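Local coordinates for protein inactive Zymogen C11 Protease (Parabacteroides distasonis, PDB 6MZO) that is a clostripain-like C11 cysteine protease, captured here as an inactive zymogen, that would probably cleave peptide bonds once activated, at residues Asn139-Ser151 against Phe160-Phe174. Residues are numbered along the deposited sequence; the frame is centred on the assembly and turned at random.
Sequences NFMEINDLASALS and FDACYMSCAEVAYAF
Helices 143-150 and 168-173 run nearly parallel, their axes 10.4 Å apart and inclined at -22°, the backbones closest at Ala147 and Phe174, whose CA atoms are 5.7 Å apart. Alanines suit so close an approach: Ala147 CB lies 4.0 Å from Ala173 CB and over one face of the Phe174 ring, a CH-pi contact. The opposite face of this ring is covered by Phe160 CZ, while Leu146 meets its edge, CG 3.7 Å from Phe174 CZ, and Leu150 CD1 touches Phe174 CE2. An alanine in place of Phe174 would probably open a gap between Ala147 and Phe160 and take away the ring surface against which Leu146 and Leu150 pack. Ile143, with CG1 anti to its backbone N (chi1 167°), extends its unbranched arm along Ala173 until CD1 reaches the backbone O of Glu169, 3.3 Å away, and Val170 CG2. Flexible, polarisable Met141 fills the other end, its SD 3.8 Å from Met165 CE and 4.0 Å from Ala162 CB, with an oblique Met-aromatic approach to Phe160. Glu169 turns its carboxylate away, to Tyr347. Burial of apolar surface and close packing, rather than polar bonds between the segments, thus join both helices to central strand 155-162 of this clan CD fold.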
loop_
_atom_site.group_PDB
_atom_site.type_symbol
_atom_site.label_atom_id
_atom_site.label_comp_id
_atom_site.label_asym_id
_atom_site.label_seq_id
_atom_site.Cartn_x
_atom_site.Cartn_y
_atom_site.Cartn_z
ATOM N N ASN A 139 -13.008 -4.492 -7.183
ATOM C CA ASN A 139 -11.891 -4.031 -6.364
ATOM C C ASN A 139 -10.698 -3.502 -7.166
ATOM O O ASN A 139 -9.896 -4.276 -7.710
ATOM C CB ASN A 139 -11.415 -5.153 -5.434
ATOM C CG ASN A 139 -10.431 -4.651 -4.392
ATOM O OD1 ASN A 139 -10.064 -3.461 -4.389
ATOM N ND2 ASN A 139 -10.006 -5.539 -3.491
ATOM N N PHE A 140 -10.569 -2.171 -7.179
ATOM C CA PHE A 140 -9.520 -1.458 -7.916
ATOM C C PHE A 140 -8.142 -2.015 -7.583
ATOM O O PHE A 140 -7.230 -2.004 -8.422
ATOM C CB PHE A 140 -9.594 0.053 -7.600
ATOM C CG PHE A 140 -8.368 0.841 -7.994
ATOM C CD1 PHE A 140 -7.924 0.862 -9.309
ATOM C CD2 PHE A 140 -7.705 1.608 -7.056
ATOM C CE1 PHE A 140 -6.815 1.600 -9.681
ATOM C CE2 PHE A 140 -6.568 2.337 -7.397
ATOM C CZ PHE A 140 -6.126 2.348 -8.731
ATOM N N MET A 141 -8.010 -2.530 -6.361
ATOM C CA MET A 141 -6.694 -2.860 -5.827
ATOM C C MET A 141 -6.485 -4.357 -5.680
ATOM O O MET A 141 -5.550 -4.785 -5.001
ATOM C CB MET A 141 -6.449 -2.136 -4.500
ATOM C CG MET A 141 -5.954 -0.723 -4.762
ATOM S SD MET A 141 -4.893 -0.251 -3.448
ATOM C CE MET A 141 -4.733 1.490 -3.807
ATOM N N GLU A 142 -7.338 -5.121 -6.361
ATOM C CA GLU A 142 -7.109 -6.544 -6.637
ATOM C C GLU A 142 -5.693 -6.765 -7.145
ATOM O O GLU A 142 -5.286 -6.244 -8.188
ATOM C CB GLU A 142 -8.114 -7.078 -7.668
ATOM N N ILE A 143 -4.957 -7.561 -6.399
ATOM C CA ILE A 143 -3.522 -7.598 -6.557
ATOM C C ILE A 143 -3.074 -8.075 -7.975
ATOM O O ILE A 143 -2.285 -7.385 -8.639
ATOM C CB ILE A 143 -2.955 -8.436 -5.382
ATOM C CG1 ILE A 143 -1.498 -8.800 -5.606
ATOM C CG2 ILE A 143 -3.872 -9.651 -5.096
ATOM C CD1 ILE A 143 -0.844 -9.490 -4.348
ATOM N N ASN A 144 -3.655 -9.167 -8.523
ATOM C CA ASN A 144 -3.115 -9.604 -9.823
ATOM C C ASN A 144 -3.338 -8.605 -10.981
ATOM O O ASN A 144 -2.425 -8.411 -11.793
ATOM C CB ASN A 144 -3.658 -10.952 -10.233
ATOM C CG ASN A 144 -3.096 -12.108 -9.411
ATOM O OD1 ASN A 144 -2.407 -11.917 -8.441
ATOM N ND2 ASN A 144 -3.462 -13.326 -9.780
ATOM N N ASP A 145 -4.525 -7.989 -11.063
ATOM C CA ASP A 145 -4.801 -7.078 -12.181
ATOM C C ASP A 145 -3.978 -5.821 -12.017
ATOM O O ASP A 145 -3.394 -5.321 -12.999
ATOM C CB ASP A 145 -6.271 -6.707 -12.258
ATOM C CG ASP A 145 -7.115 -7.851 -12.731
ATOM O OD1 ASP A 145 -6.546 -8.769 -13.372
ATOM O OD2 ASP A 145 -8.336 -7.833 -12.453
ATOM N N LEU A 146 -3.897 -5.324 -10.785
ATOM C CA LEU A 146 -3.127 -4.101 -10.565
ATOM C C LEU A 146 -1.618 -4.281 -10.859
ATOM O O LEU A 146 -0.989 -3.412 -11.476
ATOM C CB LEU A 146 -3.339 -3.562 -9.142
ATOM C CG LEU A 146 -2.719 -2.190 -8.796
ATOM C CD1 LEU A 146 -3.215 -1.094 -9.726
ATOM C CD2 LEU A 146 -3.001 -1.836 -7.370
ATOM N N ALA A 147 -1.038 -5.387 -10.410
ATOM C CA ALA A 147 0.371 -5.619 -10.609
ATOM C C ALA A 147 0.601 -5.834 -12.087
ATOM O O ALA A 147 1.612 -5.383 -12.634
ATOM C CB ALA A 147 0.816 -6.840 -9.787
ATOM N N SER A 148 -0.339 -6.538 -12.742
ATOM C CA SER A 148 -0.160 -6.738 -14.156
ATOM C C SER A 148 -0.177 -5.388 -14.889
ATOM O O SER A 148 0.661 -5.129 -15.762
ATOM C CB SER A 148 -1.230 -7.715 -14.709
ATOM O OG SER A 148 -1.047 -7.826 -16.097
ATOM N N ALA A 149 -1.105 -4.524 -14.503
ATOM C CA ALA A 149 -1.282 -3.240 -15.186
ATOM C C ALA A 149 -0.048 -2.366 -14.996
ATOM O O ALA A 149 0.374 -1.710 -15.959
ATOM C CB ALA A 149 -2.510 -2.536 -14.665
ATOM N N LEU A 150 0.554 -2.417 -13.803
ATOM C CA LEU A 150 1.689 -1.523 -13.496
ATOM C C LEU A 150 3.019 -2.158 -13.879
ATOM O O LEU A 150 4.049 -1.481 -13.889
ATOM C CB LEU A 150 1.699 -1.130 -11.993
ATOM C CG LEU A 150 0.502 -0.314 -11.498
ATOM C CD1 LEU A 150 0.703 0.158 -10.004
ATOM C CD2 LEU A 150 0.344 0.878 -12.467
ATOM N N SER A 151 3.010 -3.427 -14.304
ATOM C CA SER A 151 4.288 -4.085 -14.571
ATOM C C SER A 151 5.087 -3.431 -15.722
ATOM O O SER A 151 6.307 -3.583 -15.750
ATOM C CB SER A 151 4.091 -5.581 -14.863
ATOM O OG SER A 151 3.491 -5.728 -16.132
ATOM N N PHE A 160 1.143 3.112 -1.024
ATOM C CA PHE A 160 -0.268 2.657 -0.957
ATOM C C PHE A 160 -0.951 3.320 0.218
ATOM O O PHE A 160 -0.722 2.932 1.376
ATOM C CB PHE A 160 -0.313 1.132 -0.798
ATOM C CG PHE A 160 0.071 0.365 -2.035
ATOM C CD1 PHE A 160 -0.777 0.342 -3.138
ATOM C CD2 PHE A 160 1.263 -0.370 -2.065
ATOM C CE1 PHE A 160 -0.447 -0.376 -4.261
ATOM C CE2 PHE A 160 1.590 -1.124 -3.231
ATOM C CZ PHE A 160 0.718 -1.106 -4.294
ATOM N N ASP A 161 -1.775 4.319 -0.039
ATOM C CA ASP A 161 -2.543 4.929 1.031
ATOM C C ASP A 161 -3.859 4.180 1.060
ATOM O O ASP A 161 -4.862 4.590 0.480
ATOM C CB ASP A 161 -2.675 6.479 0.780
ATOM C CG ASP A 161 -3.246 7.193 2.004
ATOM O OD1 ASP A 161 -3.912 6.551 2.867
ATOM O OD2 ASP A 161 -3.163 8.407 2.065
ATOM N N ALA A 162 -3.816 3.021 1.754
ATOM C CA ALA A 162 -4.847 1.988 1.598
ATOM C C ALA A 162 -4.653 1.020 2.763
ATOM O O ALA A 162 -3.630 1.066 3.429
ATOM C CB ALA A 162 -4.702 1.240 0.244
ATOM N N CYS A 163 -5.676 0.229 3.003
ATOM C CA CYS A 163 -5.503 -0.788 4.037
ATOM C C CYS A 163 -4.801 -2.038 3.567
ATOM O O CYS A 163 -5.033 -2.568 2.465
ATOM C CB CYS A 163 -6.869 -1.189 4.628
ATOM S SG CYS A 163 -7.808 0.222 5.263
ATOM N N TYR A 164 -3.999 -2.575 4.506
ATOM C CA TYR A 164 -3.427 -3.919 4.458
ATOM C C TYR A 164 -2.443 -4.166 3.331
ATOM O O TYR A 164 -2.172 -5.317 3.000
ATOM C CB TYR A 164 -4.545 -4.963 4.399
ATOM C CG TYR A 164 -5.524 -4.868 5.536
ATOM C CD1 TYR A 164 -5.083 -4.943 6.877
ATOM C CD2 TYR A 164 -6.862 -4.671 5.301
ATOM C CE1 TYR A 164 -5.995 -4.890 7.890
ATOM C CE2 TYR A 164 -7.809 -4.627 6.333
ATOM C CZ TYR A 164 -7.365 -4.719 7.648
ATOM O OH TYR A 164 -8.255 -4.669 8.684
ATOM N N MET A 165 -1.859 -3.112 2.768
ATOM C CA MET A 165 -1.065 -3.369 1.580
ATOM C C MET A 165 0.318 -3.788 1.873
ATOM O O MET A 165 1.015 -4.302 1.008
ATOM C CB MET A 165 -1.043 -2.113 0.625
ATOM C CG MET A 165 -2.428 -1.798 0.082
ATOM S SD MET A 165 -3.227 -3.101 -0.896
ATOM C CE MET A 165 -2.315 -2.887 -2.469
ATOM N N SER A 166 0.814 -3.520 3.090
ATOM C CA SER A 166 2.142 -4.051 3.457
ATOM C C SER A 166 1.997 -5.492 3.851
ATOM O O SER A 166 1.865 -5.817 5.060
ATOM C CB SER A 166 2.754 -3.286 4.665
ATOM O OG SER A 166 3.180 -2.002 4.211
ATOM N N CYS A 167 2.034 -6.371 2.881
ATOM C CA CYS A 167 2.064 -7.803 3.105
ATOM C C CYS A 167 2.981 -8.409 2.091
ATOM O O CYS A 167 3.296 -7.773 1.096
ATOM C CB CYS A 167 0.696 -8.425 2.968
ATOM S SG CYS A 167 -0.033 -8.154 1.303
ATOM N N ALA A 168 3.466 -9.585 2.380
ATOM C CA ALA A 168 4.436 -10.203 1.511
ATOM C C ALA A 168 3.889 -10.318 0.134
ATOM O O ALA A 168 4.623 -10.168 -0.868
ATOM C CB ALA A 168 4.840 -11.555 2.013
ATOM N N GLU A 169 2.615 -10.694 0.043
ATOM C CA GLU A 169 2.058 -10.974 -1.255
ATOM C C GLU A 169 2.057 -9.773 -2.190
ATOM O O GLU A 169 2.326 -9.922 -3.407
ATOM C CB GLU A 169 0.622 -11.466 -1.126
ATOM C CG GLU A 169 0.433 -12.806 -0.335
ATOM C CD GLU A 169 0.309 -12.592 1.193
ATOM O OE1 GLU A 169 0.630 -11.520 1.701
ATOM O OE2 GLU A 169 -0.099 -13.577 1.825
ATOM N N VAL A 170 1.725 -8.630 -1.622
ATOM C CA VAL A 170 1.774 -7.361 -2.394
ATOM C C VAL A 170 3.190 -6.919 -2.660
ATOM O O VAL A 170 3.566 -6.484 -3.804
ATOM C CB VAL A 170 0.959 -6.238 -1.634
ATOM C CG1 VAL A 170 1.293 -4.820 -2.187
ATOM C CG2 VAL A 170 -0.519 -6.583 -1.636
ATOM N N ALA A 171 4.033 -6.920 -1.619
ATOM C CA ALA A 171 5.414 -6.474 -1.882
ATOM C C ALA A 171 6.047 -7.368 -2.990
ATOM O O ALA A 171 6.841 -6.881 -3.876
ATOM C CB ALA A 171 6.236 -6.547 -0.597
ATOM N N TYR A 172 5.702 -8.656 -2.983
ATOM C CA TYR A 172 6.284 -9.541 -3.975
ATOM C C TYR A 172 5.707 -9.234 -5.361
ATOM O O TYR A 172 6.455 -9.164 -6.386
ATOM C CB TYR A 172 6.009 -11.009 -3.621
ATOM C CG TYR A 172 6.751 -11.997 -4.472
ATOM C CD1 TYR A 172 8.132 -12.113 -4.373
ATOM C CD2 TYR A 172 6.073 -12.897 -5.269
ATOM C CE1 TYR A 172 8.811 -13.101 -5.108
ATOM C CE2 TYR A 172 6.757 -13.900 -6.076
ATOM C CZ TYR A 172 8.131 -13.972 -5.911
ATOM O OH TYR A 172 8.744 -14.925 -6.649
ATOM N N ALA A 173 4.396 -9.033 -5.410
ATOM C CA ALA A 173 3.727 -8.824 -6.740
ATOM C C ALA A 173 4.243 -7.567 -7.429
ATOM O O ALA A 173 4.283 -7.552 -8.697
ATOM C CB ALA A 173 2.213 -8.718 -6.581
ATOM N N PHE A 174 4.557 -6.551 -6.641
ATOM C CA PHE A 174 4.985 -5.263 -7.238
ATOM C C PHE A 174 6.474 -5.086 -7.295
ATOM O O PHE A 174 6.939 -3.971 -7.612
ATOM C CB PHE A 174 4.335 -4.064 -6.499
ATOM C CG PHE A 174 2.834 -4.002 -6.730
ATOM C CD1 PHE A 174 1.950 -4.738 -5.908
ATOM C CD2 PHE A 174 2.316 -3.292 -7.788
ATOM C CE1 PHE A 174 0.588 -4.743 -6.142
ATOM C CE2 PHE A 174 0.953 -3.287 -8.048
ATOM C CZ PHE A 174 0.078 -4.036 -7.225
#